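Long-range contact in Cfl (PDB 7A9J), which is a coronafacic acid ligase of the ATP-dependent AMP-binding enzyme family, whose members generally activate carboxylic acids as acyl adenylates: residues A[25-38]-A[47-59]. The protein carries 1 engineered substitution. Numbering follows the deposited sequence.
Sequences FSSFRKHALLHSKE and NISFYNLLLLIQR
Phe28 and Leu54 interlock as knobs into holes where helix 25-34 crosses helix 50-59 at 135°, the two joined by a short antiparallel beta hairpin in the N-terminal part of the AMP-binding fold. Phe50 lies at the hairpin end of this helical pair. With chi1 at -84°, its CG is anti to the carbonyl carbon, which turns the ring against helix 25-34 and the turn that follows it. Its CB packs on Ala32 CB at 3.9 Å and also meets the carbonyl oxygen of His35. Farther along, CD2 approaches Glu38 O while CD1 meets Phe28 CE1 at the ring edge. At the tip, CE1 and CZ meet His31 CD2, which stands over one face of the phenyl ring in an edge-to-face pair with planes 59° apart. Phe28 sits among Leu53, Leu54, Ile57 and Phe50: its CZ touches Leu53 CD2, and CE2 meets Ile57 CD1 at 3.6 Å. Leu54 sends its two methyls different ways, CD1 to Phe25 CZ and CD2 to Leu33 CD2. Tyr90 of helix 83-95 meets the Phe28 ring and also touches Ile57, tying the pair to the neighbouring helix. The turn from His35 to Glu38 grips the start of helix 50-59. Ser36 O accepts from Tyr51 N at 3.0 Å; Ser49, the N-cap residue, accepts from Asn52 N through its OG; and Phe50 N donates to Glu38 O, almost in line with the C=O bond, at 2.8 Å.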
loop_
_atom_site.group_PDB
_atom_site.type_symbol
_atom_site.label_atom_id
_atom_site.label_comp_id
_atom_site.label_asym_id
_atom_site.label_seq_id
_atom_site.Cartn_x
_atom_site.Cartn_y
_atom_site.Cartn_z
ATOM N N PHE A 25 18.777 7.846 -7.931
ATOM C CA PHE A 25 20.004 7.056 -7.997
ATOM C C PHE A 25 21.167 7.775 -7.320
ATOM O O PHE A 25 21.938 7.157 -6.565
ATOM C CB PHE A 25 20.403 6.706 -9.446
ATOM C CG PHE A 25 21.766 6.070 -9.496
ATOM C CD1 PHE A 25 21.969 4.780 -9.008
ATOM C CD2 PHE A 25 22.850 6.776 -9.991
ATOM C CE1 PHE A 25 23.269 4.221 -8.964
ATOM C CE2 PHE A 25 24.154 6.165 -9.974
ATOM C CZ PHE A 25 24.307 4.898 -9.491
ATOM N N SER A 26 21.343 9.068 -7.613
ATOM C CA SER A 26 22.551 9.698 -7.093
ATOM C C SER A 26 22.479 9.820 -5.574
ATOM O O SER A 26 23.510 9.796 -4.900
ATOM C CB SER A 26 22.782 11.042 -7.776
ATOM O OG SER A 26 21.808 11.963 -7.334
ATOM N N SER A 27 21.267 9.908 -5.005
ATOM C CA SER A 27 21.140 9.878 -3.551
ATOM C C SER A 27 21.534 8.527 -2.992
ATOM O O SER A 27 22.157 8.447 -1.927
ATOM C CB SER A 27 19.690 10.208 -3.135
ATOM O OG SER A 27 19.440 11.569 -3.365
ATOM N N PHE A 28 21.119 7.446 -3.655
ATOM C CA PHE A 28 21.541 6.134 -3.228
ATOM C C PHE A 28 23.073 6.020 -3.298
ATOM O O PHE A 28 23.724 5.512 -2.375
ATOM C CB PHE A 28 20.907 5.040 -4.120
ATOM C CG PHE A 28 21.499 3.720 -3.842
ATOM C CD1 PHE A 28 21.099 3.048 -2.730
ATOM C CD2 PHE A 28 22.585 3.208 -4.630
ATOM C CE1 PHE A 28 21.656 1.827 -2.384
ATOM C CE2 PHE A 28 23.178 2.019 -4.289
ATOM C CZ PHE A 28 22.728 1.305 -3.163
ATOM N N ARG A 29 23.641 6.427 -4.438
ATOM C CA ARG A 29 25.082 6.274 -4.693
ATOM C C ARG A 29 25.882 6.976 -3.617
ATOM O O ARG A 29 26.847 6.413 -3.057
ATOM C CB ARG A 29 25.415 6.885 -6.049
ATOM C CG ARG A 29 26.991 6.716 -6.369
ATOM C CD ARG A 29 27.275 7.359 -7.742
ATOM N NE ARG A 29 28.748 7.508 -7.857
ATOM C CZ ARG A 29 29.444 8.443 -7.218
ATOM N NH1 ARG A 29 28.828 9.326 -6.434
ATOM N NH2 ARG A 29 30.764 8.516 -7.386
ATOM N N LYS A 30 25.516 8.226 -3.356
ATOM C CA LYS A 30 26.217 9.029 -2.371
ATOM C C LYS A 30 26.231 8.297 -1.041
ATOM O O LYS A 30 27.294 8.076 -0.451
ATOM C CB LYS A 30 25.571 10.399 -2.247
ATOM C CG LYS A 30 26.310 11.343 -1.299
ATOM C CD LYS A 30 25.454 12.558 -0.979
ATOM C CE LYS A 30 26.144 13.434 0.071
ATOM N NZ LYS A 30 25.474 14.753 0.154
ATOM N N HIS A 31 25.066 7.799 -0.618
ATOM C CA HIS A 31 25.043 7.057 0.632
ATOM C C HIS A 31 25.840 5.758 0.564
ATOM O O HIS A 31 26.579 5.421 1.504
ATOM C CB HIS A 31 23.624 6.766 1.056
ATOM C CG HIS A 31 23.573 6.195 2.431
ATOM N ND1 HIS A 31 23.487 6.991 3.552
ATOM C CD2 HIS A 31 23.732 4.927 2.881
ATOM C CE1 HIS A 31 23.556 6.234 4.635
ATOM N NE2 HIS A 31 23.715 4.980 4.258
ATOM N N ALA A 32 25.720 5.004 -0.519
ATOM C CA ALA A 32 26.496 3.784 -0.590
ATOM C C ALA A 32 27.995 4.077 -0.495
ATOM O O ALA A 32 28.755 3.300 0.095
ATOM C CB ALA A 32 26.172 3.032 -1.883
ATOM N N LEU A 33 28.452 5.179 -1.081
ATOM C CA LEU A 33 29.900 5.378 -1.116
ATOM C C LEU A 33 30.441 5.844 0.221
ATOM O O LEU A 33 31.651 5.737 0.473
ATOM C CB LEU A 33 30.270 6.349 -2.226
ATOM C CG LEU A 33 30.170 5.601 -3.544
ATOM C CD1 LEU A 33 30.387 6.602 -4.622
ATOM C CD2 LEU A 33 31.168 4.410 -3.681
ATOM N N LEU A 34 29.574 6.321 1.087
ATOM C CA LEU A 34 29.960 6.818 2.393
ATOM C C LEU A 34 29.647 5.822 3.494
ATOM O O LEU A 34 30.071 6.029 4.629
ATOM C CB LEU A 34 29.245 8.156 2.681
ATOM C CG LEU A 34 29.546 9.288 1.674
ATOM C CD1 LEU A 34 28.644 10.525 1.865
ATOM C CD2 LEU A 34 31.047 9.665 1.684
ATOM N N HIS A 35 28.927 4.747 3.182
ATOM C CA HIS A 35 28.521 3.743 4.163
ATOM C C HIS A 35 28.660 2.360 3.560
ATOM O O HIS A 35 27.809 1.481 3.743
ATOM C CB HIS A 35 27.100 4.010 4.622
ATOM C CG HIS A 35 26.979 5.283 5.389
ATOM N ND1 HIS A 35 26.880 6.516 4.773
ATOM C CD2 HIS A 35 26.991 5.526 6.721
ATOM C CE1 HIS A 35 26.811 7.460 5.695
ATOM N NE2 HIS A 35 26.879 6.886 6.886
ATOM N N SER A 36 29.798 2.168 2.896
ATOM C CA SER A 36 29.988 1.065 1.969
ATOM C C SER A 36 29.731 -0.284 2.614
ATOM O O SER A 36 29.174 -1.177 1.966
ATOM C CB SER A 36 31.413 1.117 1.408
ATOM O OG SER A 36 31.515 2.265 0.600
ATOM N N LYS A 37 30.207 -0.487 3.860
ATOM C CA LYS A 37 30.253 -1.827 4.426
ATOM C C LYS A 37 28.947 -2.249 5.043
ATOM O O LYS A 37 28.772 -3.430 5.380
ATOM C CB LYS A 37 31.349 -1.916 5.522
ATOM C CG LYS A 37 32.724 -1.449 5.068
ATOM C CD LYS A 37 33.757 -1.593 6.202
ATOM C CE LYS A 37 33.260 -0.939 7.506
ATOM N NZ LYS A 37 34.257 -0.992 8.640
ATOM N N GLU A 38 28.032 -1.313 5.214
ATOM C CA GLU A 38 26.809 -1.640 5.927
ATOM C C GLU A 38 25.846 -2.397 5.023
ATOM O O GLU A 38 25.916 -2.294 3.797
ATOM C CB GLU A 38 26.204 -0.376 6.465
ATOM C CG GLU A 38 26.862 0.029 7.810
ATOM C CD GLU A 38 26.640 1.489 8.107
ATOM O OE1 GLU A 38 25.717 2.072 7.502
ATOM O OE2 GLU A 38 27.389 2.063 8.925
ATOM N N ASN A 47 22.533 -11.563 2.008
ATOM C CA ASN A 47 22.614 -10.147 2.268
ATOM C C ASN A 47 23.556 -9.512 1.259
ATOM O O ASN A 47 24.412 -10.177 0.641
ATOM C CB ASN A 47 23.089 -9.876 3.684
ATOM C CG ASN A 47 24.553 -10.288 3.871
ATOM O OD1 ASN A 47 25.452 -9.468 3.698
ATOM N ND2 ASN A 47 24.790 -11.567 4.134
ATOM N N ILE A 48 23.427 -8.209 1.145
ATOM C CA ILE A 48 24.298 -7.461 0.253
ATOM C C ILE A 48 24.580 -6.113 0.898
ATOM O O ILE A 48 23.668 -5.459 1.419
ATOM C CB ILE A 48 23.677 -7.345 -1.157
ATOM C CG1 ILE A 48 24.687 -6.742 -2.166
ATOM C CG2 ILE A 48 22.316 -6.544 -1.151
ATOM C CD1 ILE A 48 24.239 -6.864 -3.576
ATOM N N SER A 49 25.856 -5.705 0.892
ATOM C CA SER A 49 26.198 -4.399 1.428
ATOM C C SER A 49 25.778 -3.283 0.485
ATOM O O SER A 49 25.575 -3.486 -0.715
ATOM C CB SER A 49 27.730 -4.304 1.673
ATOM O OG SER A 49 28.418 -4.389 0.414
ATOM N N PHE A 50 25.775 -2.060 1.018
ATOM C CA PHE A 50 25.551 -0.898 0.140
ATOM C C PHE A 50 26.559 -0.853 -1.022
ATOM O O PHE A 50 26.179 -0.639 -2.192
ATOM C CB PHE A 50 25.649 0.393 0.951
ATOM C CG PHE A 50 24.366 0.770 1.644
ATOM C CD1 PHE A 50 23.399 1.468 0.929
ATOM C CD2 PHE A 50 24.116 0.431 2.988
ATOM C CE1 PHE A 50 22.147 1.858 1.516
ATOM C CE2 PHE A 50 22.847 0.821 3.581
ATOM C CZ PHE A 50 21.918 1.532 2.842
ATOM N N TYR A 51 27.833 -1.079 -0.714
ATOM C CA TYR A 51 28.853 -0.977 -1.755
ATOM C C TYR A 51 28.613 -2.032 -2.809
ATOM O O TYR A 51 28.621 -1.731 -4.009
ATOM C CB TYR A 51 30.250 -1.103 -1.170
ATOM C CG TYR A 51 31.342 -0.884 -2.211
ATOM C CD1 TYR A 51 31.729 0.408 -2.564
ATOM C CD2 TYR A 51 31.889 -1.925 -2.881
ATOM C CE1 TYR A 51 32.717 0.629 -3.488
ATOM C CE2 TYR A 51 32.943 -1.707 -3.802
ATOM C CZ TYR A 51 33.285 -0.434 -4.128
ATOM O OH TYR A 51 34.272 -0.209 -5.088
ATOM N N ASN A 52 28.382 -3.276 -2.380
ATOM C CA ASN A 52 28.171 -4.339 -3.386
ATOM C C ASN A 52 26.871 -4.178 -4.168
ATOM O O ASN A 52 26.792 -4.616 -5.334
ATOM C CB ASN A 52 28.294 -5.698 -2.711
ATOM C CG ASN A 52 29.826 -6.058 -2.420
ATOM O OD1 ASN A 52 30.723 -5.732 -3.250
ATOM N ND2 ASN A 52 30.142 -6.650 -1.255
ATOM N N LEU A 53 25.818 -3.618 -3.545
ATOM C CA LEU A 53 24.624 -3.307 -4.301
ATOM C C LEU A 53 24.907 -2.238 -5.348
ATOM O O LEU A 53 24.464 -2.374 -6.490
ATOM C CB LEU A 53 23.488 -2.890 -3.343
ATOM C CG LEU A 53 22.206 -2.395 -3.964
ATOM C CD1 LEU A 53 21.671 -3.479 -4.872
ATOM C CD2 LEU A 53 21.180 -2.071 -2.803
ATOM N N LEU A 54 25.669 -1.189 -5.004
ATOM C CA LEU A 54 26.093 -0.228 -6.022
ATOM C C LEU A 54 26.877 -0.904 -7.151
ATOM O O LEU A 54 26.667 -0.596 -8.330
ATOM C CB LEU A 54 26.905 0.915 -5.392
ATOM C CG LEU A 54 27.538 1.931 -6.355
ATOM C CD1 LEU A 54 26.425 2.741 -7.117
ATOM C CD2 LEU A 54 28.466 2.857 -5.608
ATOM N N LEU A 55 27.787 -1.820 -6.826
ATOM C CA LEU A 55 28.535 -2.491 -7.889
ATOM C C LEU A 55 27.603 -3.266 -8.804
ATOM O O LEU A 55 27.756 -3.193 -10.024
ATOM C CB LEU A 55 29.594 -3.429 -7.323
ATOM C CG LEU A 55 30.714 -2.704 -6.581
ATOM C CD1 LEU A 55 31.772 -3.738 -6.331
ATOM C CD2 LEU A 55 31.292 -1.583 -7.415
ATOM N N LEU A 56 26.609 -3.966 -8.232
ATOM C CA LEU A 56 25.630 -4.712 -9.041
ATOM C C LEU A 56 24.805 -3.772 -9.935
ATOM O O LEU A 56 24.612 -4.033 -11.136
ATOM C CB LEU A 56 24.686 -5.502 -8.118
ATOM C CG LEU A 56 23.501 -6.242 -8.753
ATOM C CD1 LEU A 56 24.092 -7.232 -9.780
ATOM C CD2 LEU A 56 22.754 -6.990 -7.663
ATOM N N ILE A 57 24.367 -2.646 -9.366
ATOM C CA ILE A 57 23.623 -1.643 -10.128
ATOM C C ILE A 57 24.443 -1.164 -11.306
ATOM O O ILE A 57 23.933 -1.015 -12.434
ATOM C CB ILE A 57 23.263 -0.452 -9.220
ATOM C CG1 ILE A 57 22.140 -0.867 -8.300
ATOM C CG2 ILE A 57 22.770 0.726 -10.089
ATOM C CD1 ILE A 57 22.069 0.004 -7.028
ATOM N N GLN A 58 25.726 -0.899 -11.062
ATOM C CA GLN A 58 26.599 -0.442 -12.136
ATOM C C GLN A 58 26.738 -1.485 -13.234
ATOM O O GLN A 58 26.707 -1.118 -14.421
ATOM C CB GLN A 58 27.983 -0.031 -11.594
ATOM C CG GLN A 58 27.839 1.238 -10.722
ATOM C CD GLN A 58 29.180 1.615 -10.057
ATOM O OE1 GLN A 58 30.121 0.827 -10.010
ATOM N NE2 GLN A 58 29.239 2.816 -9.535
ATOM N N ARG A 59 26.921 -2.783 -12.867
ATOM C CA ARG A 59 27.035 -3.834 -13.882
ATOM C C ARG A 59 25.741 -3.943 -14.712
ATOM O O ARG A 59 25.809 -4.086 -15.960
ATOM C CB ARG A 59 27.375 -5.180 -13.241
ATOM C CG ARG A 59 28.833 -5.306 -12.780
ATOM C CD ARG A 59 29.193 -6.763 -12.500
ATOM N NE ARG A 59 30.654 -6.861 -12.392
ATOM C CZ ARG A 59 31.439 -7.658 -13.096
ATOM N NH1 ARG A 59 32.744 -7.622 -12.867
ATOM N NH2 ARG A 59 30.944 -8.503 -13.997
#